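Local coordinates for uncharacterized protein AF_0941 (Archaeoglobus fulgidus, PDB 1YOZ), which is of unknown function but folds as an all-helical chain of the AF0941-like family and assembles as a pair of subunits, at residues B[64-68]-B[109-113]. Sequence-based numbering, arbitrary orientation.
Sequences FYLLK and IDRVE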
ATOM      1  N   PHE B  64       9.593   4.845   0.353  1.00 14.95           N
ATOM      2  CA  PHE B  64      10.596   3.795   0.164  1.00 15.55           C
ATOM      3  C   PHE B  64      10.363   2.690   1.189  1.00 16.15           C
ATOM      4  O   PHE B  64      10.525   1.537   0.863  1.00 17.17           O
ATOM      5  CB  PHE B  64      12.014   4.351   0.370  1.00 16.25           C
ATOM      6  CG  PHE B  64      12.563   5.083  -0.833  1.00 16.58           C
ATOM      7  CD1 PHE B  64      12.562   4.482  -2.083  1.00 18.91           C
ATOM      8  CD2 PHE B  64      13.111   6.358  -0.682  1.00 21.38           C
ATOM      9  CE1 PHE B  64      13.068   5.140  -3.179  1.00 20.51           C
ATOM     10  CE2 PHE B  64      13.627   7.059  -1.787  1.00 17.30           C
ATOM     11  CZ  PHE B  64      13.616   6.434  -3.035  1.00 20.17           C
ATOM     12  N   TYR B  65       9.983   3.044   2.419  1.00 17.76           N
ATOM     13  CA  TYR B  65       9.638   2.006   3.428  1.00 18.30           C
ATOM     14  C   TYR B  65       8.464   1.134   2.969  1.00 17.46           C
ATOM     15  O   TYR B  65       8.514  -0.099   2.996  1.00 19.22           O
ATOM     16  CB  TYR B  65       9.321   2.652   4.751  1.00 18.79           C
ATOM     17  CG  TYR B  65       9.093   1.613   5.829  1.00 20.20           C
ATOM     18  CD1 TYR B  65      10.176   0.923   6.414  1.00 22.33           C
ATOM     19  CD2 TYR B  65       7.817   1.361   6.294  1.00 21.44           C
ATOM     20  CE1 TYR B  65       9.937  -0.064   7.446  1.00 25.48           C
ATOM     21  CE2 TYR B  65       7.573   0.394   7.324  1.00 25.74           C
ATOM     22  CZ  TYR B  65       8.623  -0.295   7.881  1.00 22.12           C
ATOM     23  OH  TYR B  65       8.330  -1.183   8.880  1.00 24.20           O
ATOM     24  N   LEU B  66       7.410   1.764   2.490  1.00 16.39           N
ATOM     25  CA  LEU B  66       6.270   0.997   1.999  1.00 15.70           C
ATOM     26  C   LEU B  66       6.645   0.183   0.762  1.00 14.59           C
ATOM     27  O   LEU B  66       6.155  -0.936   0.564  1.00 14.69           O
ATOM     28  CB  LEU B  66       5.068   1.929   1.691  1.00 14.71           C
ATOM     29  CG  LEU B  66       4.328   2.723   2.793  1.00 16.68           C
ATOM     30  CD1 LEU B  66       3.073   3.424   2.283  1.00 14.00           C
ATOM     31  CD2 LEU B  66       3.969   1.743   3.857  1.00 17.17           C
ATOM     32  N   LEU B  67       7.483   0.741  -0.094  1.00 14.28           N
ATOM     33  CA  LEU B  67       7.822   0.073  -1.344  1.00 15.04           C
ATOM     34  C   LEU B  67       8.723  -1.138  -1.049  1.00 15.95           C
ATOM     35  O   LEU B  67       8.537  -2.221  -1.582  1.00 16.07           O
ATOM     36  CB  LEU B  67       8.516   1.094  -2.307  1.00 15.57           C
ATOM     37  CG  LEU B  67       8.592   0.674  -3.768  1.00 14.42           C
ATOM     38  CD1 LEU B  67       7.234   0.721  -4.437  1.00 14.88           C
ATOM     39  CD2 LEU B  67       9.624   1.501  -4.559  1.00 15.66           C
ATOM     40  N   LYS B  68       9.695  -0.937  -0.175  1.00 18.38           N
ATOM     41  CA  LYS B  68      10.559  -2.043   0.299  1.00 20.41           C
ATOM     42  C   LYS B  68       9.747  -3.137   0.977  1.00 20.34           C
ATOM     43  O   LYS B  68       9.780  -4.318   0.582  1.00 20.23           O
ATOM     44  CB  LYS B  68      11.648  -1.465   1.238  1.00 20.57           C
ATOM     45  CG  LYS B  68      12.501  -2.533   1.915  1.00 26.57           C
ATOM     46  CD  LYS B  68      13.228  -1.949   3.156  1.00 28.65           C
ATOM     47  CE  LYS B  68      14.648  -1.648   2.763  1.00 31.70           C
ATOM     48  NZ  LYS B  68      15.368  -0.864   3.835  1.00 36.44           N
ATOM     49  N   ILE B 109      16.205  -1.409  -3.565  1.00 24.27           N
ATOM     50  CA  ILE B 109      15.471  -0.272  -2.929  1.00 23.46           C
ATOM     51  C   ILE B 109      16.237   0.159  -1.676  1.00 26.01           C
ATOM     52  O   ILE B 109      16.413   1.365  -1.358  1.00 24.23           O
ATOM     53  CB  ILE B 109      13.986  -0.674  -2.561  1.00 23.56           C
ATOM     54  CG1 ILE B 109      13.134  -0.889  -3.838  1.00 20.54           C
ATOM     55  CG2 ILE B 109      13.365   0.354  -1.624  1.00 22.19           C
ATOM     56  CD1 ILE B 109      11.864  -1.702  -3.662  1.00 16.11           C
ATOM     57  N   ASP B 110      16.700  -0.869  -0.956  1.00 27.11           N
ATOM     58  CA  ASP B 110      17.457  -0.681   0.249  1.00 29.66           C
ATOM     59  C   ASP B 110      18.653   0.203  -0.074  1.00 29.37           C
ATOM     60  O   ASP B 110      18.986   1.081   0.701  1.00 29.75           O
ATOM     61  CB  ASP B 110      17.884  -2.062   0.794  1.00 30.22           C
ATOM     62  CG  ASP B 110      18.454  -1.996   2.165  1.00 33.67           C
ATOM     63  OD1 ASP B 110      17.824  -1.364   3.037  1.00 35.99           O
ATOM     64  OD2 ASP B 110      19.537  -2.589   2.373  1.00 37.08           O
ATOM     65  N   ARG B 111      19.259  -0.040  -1.234  0.50 29.25           N
ATOM     66  CA  ARG B 111      20.388   0.712  -1.789  0.50 29.25           C
ATOM     67  C   ARG B 111      20.048   2.196  -2.079  0.50 30.08           C
ATOM     68  O   ARG B 111      20.704   3.104  -1.565  0.50 28.64           O
ATOM     69  CB  ARG B 111      20.879  -0.046  -3.050  0.50 29.25           C
ATOM     70  CG  ARG B 111      22.058   0.531  -3.826  0.50 27.65           C
ATOM     71  CD  ARG B 111      22.219  -0.170  -5.168  0.50 25.23           C
ATOM     72  NE  ARG B 111      22.698   0.774  -6.174  0.50 23.87           N
ATOM     73  CZ  ARG B 111      22.936   0.489  -7.453  0.50 23.98           C
ATOM     74  NH1 ARG B 111      22.734  -0.734  -7.936  0.50 21.28           N
ATOM     75  NH2 ARG B 111      23.369   1.448  -8.266  0.50 23.18           N
ATOM     76  N   VAL B 112      19.008   2.456  -2.875  1.00 31.13           N
ATOM     77  CA  VAL B 112      18.659   3.871  -3.197  1.00 32.61           C
ATOM     78  C   VAL B 112      18.029   4.659  -2.035  1.00 33.61           C
ATOM     79  O   VAL B 112      18.099   5.903  -1.984  1.00 32.38           O
ATOM     80  CB  VAL B 112      17.814   4.012  -4.531  1.00 32.97           C
ATOM     81  CG1 VAL B 112      17.446   2.704  -5.100  1.00 31.72           C
ATOM     82  CG2 VAL B 112      16.587   4.856  -4.335  1.00 33.38           C
ATOM     83  N   GLU B 113      17.401   3.922  -1.121  1.00 35.68           N
ATOM     84  CA  GLU B 113      16.833   4.486   0.108  1.00 37.90           C
ATOM     85  C   GLU B 113      17.914   5.341   0.791  1.00 39.82           C
ATOM     86  O   GLU B 113      17.638   6.481   1.162  1.00 39.35           O
ATOM     87  CB  GLU B 113      16.399   3.357   1.038  1.00 38.22           C
ATOM     88  CG  GLU B 113      15.045   3.465   1.746  1.00 38.84           C
ATOM     89  CD  GLU B 113      14.811   2.278   2.669  1.00 42.46           C
ATOM     90  OE1 GLU B 113      13.708   2.156   3.281  1.00 45.12           O
ATOM     91  OE2 GLU B 113      15.753   1.460   2.821  1.00 42.16           O
TER
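Lys68 reaches across to two acidic residues, and its ammonium carries the polar half of this contact. Lys68 NZ forms salt bridges with Asp110 OD1 and Glu113 OE2, each 2.6 Å long. The carboxylates are used differently: Glu113 presents the syn lone pair of OE2, whereas OD1 is met on its anti side, with NZ 23° out of the Asp110 carboxylate plane. CG of Lys68 stands anti to the backbone N (chi1 173°), and the chain runs across to helix 99-113 until a bend at chi3, about CG-CD, carries CE and NZ to the two acids. Asp110 and Glu113 lie three residues apart, within one helical turn, which lets one ammonium group serve both. Exchanging Lys68 for a methionine would probably leave the two neighbouring carboxylates without the positive charge between them, and so set them repelling each other.

The apolar half is built round Phe64 and Ile109. CB of Phe64 lies 3.4 Å from Glu113 CG, the two side chains running alongside each other head to tail, while CA of Glu113 sits over one ring face near its rim. At the far end of the ring, Phe64 CZ meets Val112 CG2 at 3.6 Å. Ile109 divides its branches: CG2 packs on Lys68 CB (3.8 Å). Its CD1 touches Leu67 CD2, crossing that side chain at about a right angle.

Tyr65 makes a cation-pi contact with Arg18 of the second subunit. The register pairs Phe64 with Glu113 and Lys68 with Ile109, and the axes of the two short segments lie at 170° in their N-to-C directions. Helix 32-51 covers the apolar side, where Phe64 touches Ile46, Leu67 Phe39, Ile109 Cys43 and Val112 Leu47; helices 57-73 and 99-113 thus form an antiparallel pair packed against helix 32-51, as in a helical bundle.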